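Local atomic coordinates of catechol 1,2-dioxygenase (Acinetobacter sp., PDB entry 1DMH), a protein that catalyses the intradiol cleavage of catechol by molecular oxygen to cis,cis-muconate, using one ferric ion in each subunit of a homodimer. Residues Asn130-Ile135 / Ala265-Asp270; Pro271-Ala276 / Gly281-Met286. All coordinates share one frame; numbering follows the deposited sequence.

From the N terminus, the chain passes the helices of the zipper domain before it reaches H132, next to strand 133-141. More than a hundred residues later, after most of the sheet strands, contact 1 closes a long loop by bringing E267 of strand 262-268 back to that histidine. Contact 2 opens only afterwards and closes a short one: helix 271-276 follows directly, and the chain returns through G281 into strand 283-291. The two loops thus stand in series and do not cross. Strand 283-291 joins them, lying between strands 133-141 and 262-268 in the sheet and pairing parallel with the first and antiparallel with the second.

Contact 1. Residues Asn130-Ile135 / Ala265-Asp270; sequences NGHTLI and AVEHTD
A His-carboxylate hydrogen bond at the surface of the dioxygenase domain joins H132 to E267, reaching across the central strand of three neighbours in the sheet. NE2 of H132 donates to OE1 of E267 over 2.7 Å, with an N-H...O angle of 158°. The acceptor lies at the edge of the imidazole and only slightly out of its plane, and OE1 accepts the hydrogen bond with its syn lone pair, on the side of the other carboxylate oxygen. Ring and carboxylate planes stand 42° apart, yet the bond stays fairly straight because OE1 lies close to the ring plane. OE2 stays farther back, 3.6 Å from CD2 of H132. The two side chains come from opposite directions: H132 carries CG opposite the backbone N (chi1 -178°) and extends toward strand 262-268, whereas E267 bends at chi2 to turn its carboxylate back to the ring. Between them runs strand 283-291, whose A284 bonds through its backbone to T133 and touches the side chain of E267. Parallel pairing with strand 133-141 on one flank and antiparallel pairing with strand 262-268 on the other make this part of the mixed sheet of the intradiol dioxygenase fold. If the imidazole were protonated, the neighbouring carboxylate would be expected to stabilise its positive charge.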
loop_
_atom_site.group_PDB
_atom_site.type_symbol
_atom_site.label_atom_id
_atom_site.label_comp_id
_atom_site.label_asym_id
_atom_site.label_seq_id
_atom_site.Cartn_x
_atom_site.Cartn_y
_atom_site.Cartn_z
ATOM N N ASN A 130 9.571 33.020 -13.759
ATOM C CA ASN A 130 10.765 32.630 -14.498
ATOM C C ASN A 130 10.487 31.837 -15.753
ATOM O O ASN A 130 11.395 31.266 -16.329
ATOM C CB ASN A 130 11.703 31.837 -13.586
ATOM C CG ASN A 130 12.019 32.586 -12.305
ATOM O OD1 ASN A 130 12.554 33.692 -12.337
ATOM N ND2 ASN A 130 11.678 31.995 -11.176
ATOM N N GLY A 131 9.237 31.813 -16.189
ATOM C CA GLY A 131 8.924 31.052 -17.373
ATOM C C GLY A 131 9.634 31.598 -18.582
ATOM O O GLY A 131 9.754 32.807 -18.738
ATOM N N HIS A 132 10.129 30.709 -19.430
ATOM C CA HIS A 132 10.801 31.101 -20.665
ATOM C C HIS A 132 9.862 30.640 -21.783
ATOM O O HIS A 132 9.481 29.473 -21.835
ATOM C CB HIS A 132 12.157 30.408 -20.772
ATOM C CG HIS A 132 12.932 30.791 -21.992
ATOM N ND1 HIS A 132 13.242 32.099 -22.295
ATOM C CD2 HIS A 132 13.451 30.040 -22.995
ATOM C CE1 HIS A 132 13.914 32.138 -23.432
ATOM N NE2 HIS A 132 14.055 30.904 -23.879
ATOM N N THR A 133 9.472 31.559 -22.659
ATOM C CA THR A 133 8.548 31.241 -23.743
ATOM C C THR A 133 9.005 30.099 -24.612
ATOM O O THR A 133 10.150 30.060 -25.028
ATOM C CB THR A 133 8.305 32.459 -24.647
ATOM O OG1 THR A 133 7.883 33.554 -23.840
ATOM C CG2 THR A 133 7.198 32.170 -25.663
ATOM N N LEU A 134 8.082 29.187 -24.903
ATOM C CA LEU A 134 8.357 28.014 -25.729
ATOM C C LEU A 134 7.273 27.908 -26.796
ATOM O O LEU A 134 6.086 27.951 -26.465
ATOM C CB LEU A 134 8.292 26.739 -24.873
ATOM C CG LEU A 134 8.961 25.424 -25.289
ATOM C CD1 LEU A 134 8.028 24.310 -24.911
ATOM C CD2 LEU A 134 9.331 25.374 -26.723
ATOM N N ILE A 135 7.675 27.785 -28.061
ATOM C CA ILE A 135 6.725 27.606 -29.178
ATOM C C ILE A 135 6.947 26.124 -29.526
ATOM O O ILE A 135 8.049 25.745 -29.934
ATOM C CB ILE A 135 7.101 28.471 -30.442
ATOM C CG1 ILE A 135 7.079 29.958 -30.091
ATOM C CG2 ILE A 135 6.164 28.175 -31.621
ATOM C CD1 ILE A 135 5.773 30.430 -29.564
ATOM N N ALA A 265 15.634 22.121 -27.783
ATOM C CA ALA A 265 14.851 23.349 -27.714
ATOM C C ALA A 265 15.804 24.426 -28.242
ATOM O O ALA A 265 16.745 24.812 -27.550
ATOM C CB ALA A 265 14.461 23.657 -26.280
ATOM N N VAL A 266 15.580 24.880 -29.465
ATOM C CA VAL A 266 16.410 25.906 -30.086
ATOM C C VAL A 266 16.084 27.308 -29.568
ATOM O O VAL A 266 14.918 27.711 -29.548
ATOM C CB VAL A 266 16.212 25.893 -31.602
ATOM C CG1 VAL A 266 16.952 27.041 -32.241
ATOM C CG2 VAL A 266 16.675 24.558 -32.157
ATOM N N GLU A 267 17.106 28.054 -29.158
ATOM C CA GLU A 267 16.897 29.407 -28.642
ATOM C C GLU A 267 16.997 30.484 -29.711
ATOM O O GLU A 267 17.956 30.529 -30.483
ATOM C CB GLU A 267 17.897 29.711 -27.533
ATOM C CG GLU A 267 17.751 28.824 -26.321
ATOM C CD GLU A 267 16.523 29.159 -25.482
ATOM O OE1 GLU A 267 15.843 30.178 -25.769
ATOM O OE2 GLU A 267 16.248 28.401 -24.517
ATOM N N HIS A 268 15.995 31.348 -29.750
ATOM C CA HIS A 268 15.954 32.436 -30.710
ATOM C C HIS A 268 16.050 33.752 -29.963
ATOM O O HIS A 268 15.342 33.960 -28.976
ATOM C CB HIS A 268 14.656 32.374 -31.493
ATOM C CG HIS A 268 14.546 31.157 -32.349
ATOM N ND1 HIS A 268 15.229 31.022 -33.536
ATOM C CD2 HIS A 268 13.899 29.985 -32.149
ATOM C CE1 HIS A 268 15.009 29.819 -34.033
ATOM N NE2 HIS A 268 14.204 29.170 -33.210
ATOM N N THR A 269 16.943 34.629 -30.418
ATOM C CA THR A 269 17.128 35.936 -29.792
ATOM C C THR A 269 17.075 37.041 -30.816
ATOM O O THR A 269 16.921 38.200 -30.464
ATOM C CB THR A 269 18.484 36.041 -29.094
ATOM O OG1 THR A 269 19.503 35.578 -29.987
ATOM C CG2 THR A 269 18.500 35.224 -27.827
ATOM N N ASP A 270 17.195 36.687 -32.088
ATOM C CA ASP A 270 17.189 37.705 -33.117
ATOM C C ASP A 270 15.802 38.289 -33.338
ATOM O O ASP A 270 14.802 37.570 -33.404
ATOM C CB ASP A 270 17.733 37.135 -34.414
ATOM C CG ASP A 270 16.737 36.275 -35.116
ATOM O OD1 ASP A 270 15.882 36.840 -35.836
ATOM O OD2 ASP A 270 16.788 35.039 -34.924
#

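Contact 2. Residues Pro271-Ala276 / Gly281-Met286; sequences PEAIKA and GPFAEM
I274 anchors helix 271-276 on the turn that leads into strand 283-291, and its side chain runs along the backbone of G281 and P282. From CB the chain forks. The CG2 branch lies opposite the backbone N and meets the start of the turn, 3.8 Å from N of G281. The other branch, CG1, stands opposite the carbonyl carbon (chi1 -65°) and passes O of G281 at 3.7 Å. Because chi2 is extended (-171°), CD1 continues onward to the peptide link between G281 and P282, where it comes within 3.3 Å of C of G281. At this methyl tip the proline ring also joins in, its CD 4.0 Å from CD1. G281 is thus covered by both branches of one isoleucine, and its CA is the nearest to that of I274 across the contact.

Beside this grip, F283 directs its ring at the helix with an edge foremost. CE1 is the touching atom, 4.2 Å from CB of A273, while N of I274 lies near the ring plane at that edge. With chi1 at 68°, CG sits between the backbone N and the carbonyl carbon, which lifts the ring off the strand toward the helix. The same ring stacks with H268, and D270 caps the helix by accepting from N of A273. No hydrogen bond crosses between helix and strand; apolar and van der Waals contacts hold them together. What results is a helix-containing connection at the surface, in which a short helix of about one and a half turns and the loop after it link two antiparallel neighbours, strands 262-268 and 283-291, within the intradiol dioxygenase domain.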
loop_
_atom_site.group_PDB
_atom_site.type_symbol
_atom_site.label_atom_id
_atom_site.label_comp_id
_atom_site.label_asym_id
_atom_site.label_seq_id
_atom_site.Cartn_x
_atom_site.Cartn_y
_atom_site.Cartn_z
ATOM N N PRO A 271 15.733 39.620 -33.467
ATOM C CA PRO A 271 14.495 40.364 -33.684
ATOM C C PRO A 271 13.571 39.846 -34.780
ATOM O O PRO A 271 12.353 39.938 -34.647
ATOM C CB PRO A 271 15.008 41.775 -33.948
ATOM C CG PRO A 271 16.196 41.833 -33.007
ATOM C CD PRO A 271 16.873 40.553 -33.426
ATOM N N GLU A 272 14.122 39.298 -35.857
ATOM C CA GLU A 272 13.257 38.804 -36.918
ATOM C C GLU A 272 12.438 37.609 -36.479
ATOM O O GLU A 272 11.242 37.535 -36.768
ATOM C CB GLU A 272 14.060 38.451 -38.172
ATOM C CG GLU A 272 14.459 39.671 -38.999
ATOM C CD GLU A 272 13.242 40.526 -39.402
ATOM O OE1 GLU A 272 12.315 39.973 -40.049
ATOM O OE2 GLU A 272 13.212 41.745 -39.066
ATOM N N ALA A 273 13.078 36.680 -35.774
ATOM C CA ALA A 273 12.400 35.482 -35.294
ATOM C C ALA A 273 11.317 35.891 -34.312
ATOM O O ALA A 273 10.164 35.480 -34.422
ATOM C CB ALA A 273 13.398 34.562 -34.611
ATOM N N ILE A 274 11.714 36.716 -33.356
ATOM C CA ILE A 274 10.824 37.211 -32.321
ATOM C C ILE A 274 9.578 37.838 -32.909
ATOM O O ILE A 274 8.456 37.484 -32.566
ATOM C CB ILE A 274 11.558 38.238 -31.440
ATOM C CG1 ILE A 274 12.695 37.533 -30.690
ATOM C CG2 ILE A 274 10.598 38.912 -30.505
ATOM C CD1 ILE A 274 13.375 38.365 -29.633
ATOM N N LYS A 275 9.786 38.760 -33.829
ATOM C CA LYS A 275 8.684 39.468 -34.465
ATOM C C LYS A 275 7.789 38.561 -35.303
ATOM O O LYS A 275 6.576 38.737 -35.323
ATOM C CB LYS A 275 9.261 40.573 -35.338
ATOM C CG LYS A 275 8.350 41.737 -35.614
ATOM C CD LYS A 275 9.104 42.710 -36.509
ATOM C CE LYS A 275 10.488 43.019 -35.918
ATOM N NZ LYS A 275 11.409 43.732 -36.867
ATOM N N ALA A 276 8.389 37.592 -35.982
ATOM C CA ALA A 276 7.645 36.678 -36.840
ATOM C C ALA A 276 6.677 35.789 -36.069
ATOM O O ALA A 276 5.528 35.633 -36.467
ATOM C CB ALA A 276 8.609 35.812 -37.642
ATOM N N GLY A 281 9.867 38.667 -26.768
ATOM C CA GLY A 281 11.289 38.637 -26.478
ATOM C C GLY A 281 11.860 37.291 -26.857
ATOM O O GLY A 281 11.168 36.517 -27.489
ATOM N N PRO A 282 13.115 36.981 -26.500
ATOM C CA PRO A 282 13.721 35.691 -26.838
ATOM C C PRO A 282 12.848 34.508 -26.393
ATOM O O PRO A 282 12.176 34.567 -25.354
ATOM C CB PRO A 282 15.079 35.757 -26.125
ATOM C CG PRO A 282 14.820 36.748 -24.986
ATOM C CD PRO A 282 14.083 37.807 -25.761
ATOM N N PHE A 283 12.856 33.443 -27.184
ATOM C CA PHE A 283 12.031 32.281 -26.880
ATOM C C PHE A 283 12.720 31.014 -27.377
ATOM O O PHE A 283 13.687 31.081 -28.153
ATOM C CB PHE A 283 10.658 32.437 -27.567
ATOM C CG PHE A 283 10.721 32.365 -29.071
ATOM C CD1 PHE A 283 11.081 33.480 -29.821
ATOM C CD2 PHE A 283 10.491 31.167 -29.737
ATOM C CE1 PHE A 283 11.218 33.408 -31.218
ATOM C CE2 PHE A 283 10.622 31.078 -31.128
ATOM C CZ PHE A 283 10.989 32.208 -31.872
ATOM N N ALA A 284 12.224 29.863 -26.924
ATOM C CA ALA A 284 12.755 28.575 -27.352
ATOM C C ALA A 284 11.740 27.940 -28.333
ATOM O O ALA A 284 10.525 28.175 -28.250
ATOM C CB ALA A 284 12.958 27.677 -26.143
ATOM N N GLU A 285 12.246 27.160 -29.282
ATOM C CA GLU A 285 11.374 26.473 -30.229
ATOM C C GLU A 285 11.705 24.975 -30.283
ATOM O O GLU A 285 12.885 24.587 -30.337
ATOM C CB GLU A 285 11.495 27.071 -31.637
ATOM C CG GLU A 285 10.701 26.309 -32.698
ATOM C CD GLU A 285 10.867 26.892 -34.085
ATOM O OE1 GLU A 285 12.009 27.251 -34.449
ATOM O OE2 GLU A 285 9.868 26.975 -34.831
ATOM N N MET A 286 10.661 24.147 -30.246
ATOM C CA MET A 286 10.788 22.691 -30.341
ATOM C C MET A 286 9.786 22.225 -31.389
ATOM O O MET A 286 8.647 22.678 -31.419
ATOM C CB MET A 286 10.476 21.995 -29.015
ATOM C CG MET A 286 11.429 22.341 -27.872
ATOM S SD MET A 286 11.009 21.549 -26.290
ATOM C CE MET A 286 11.454 19.897 -26.622
#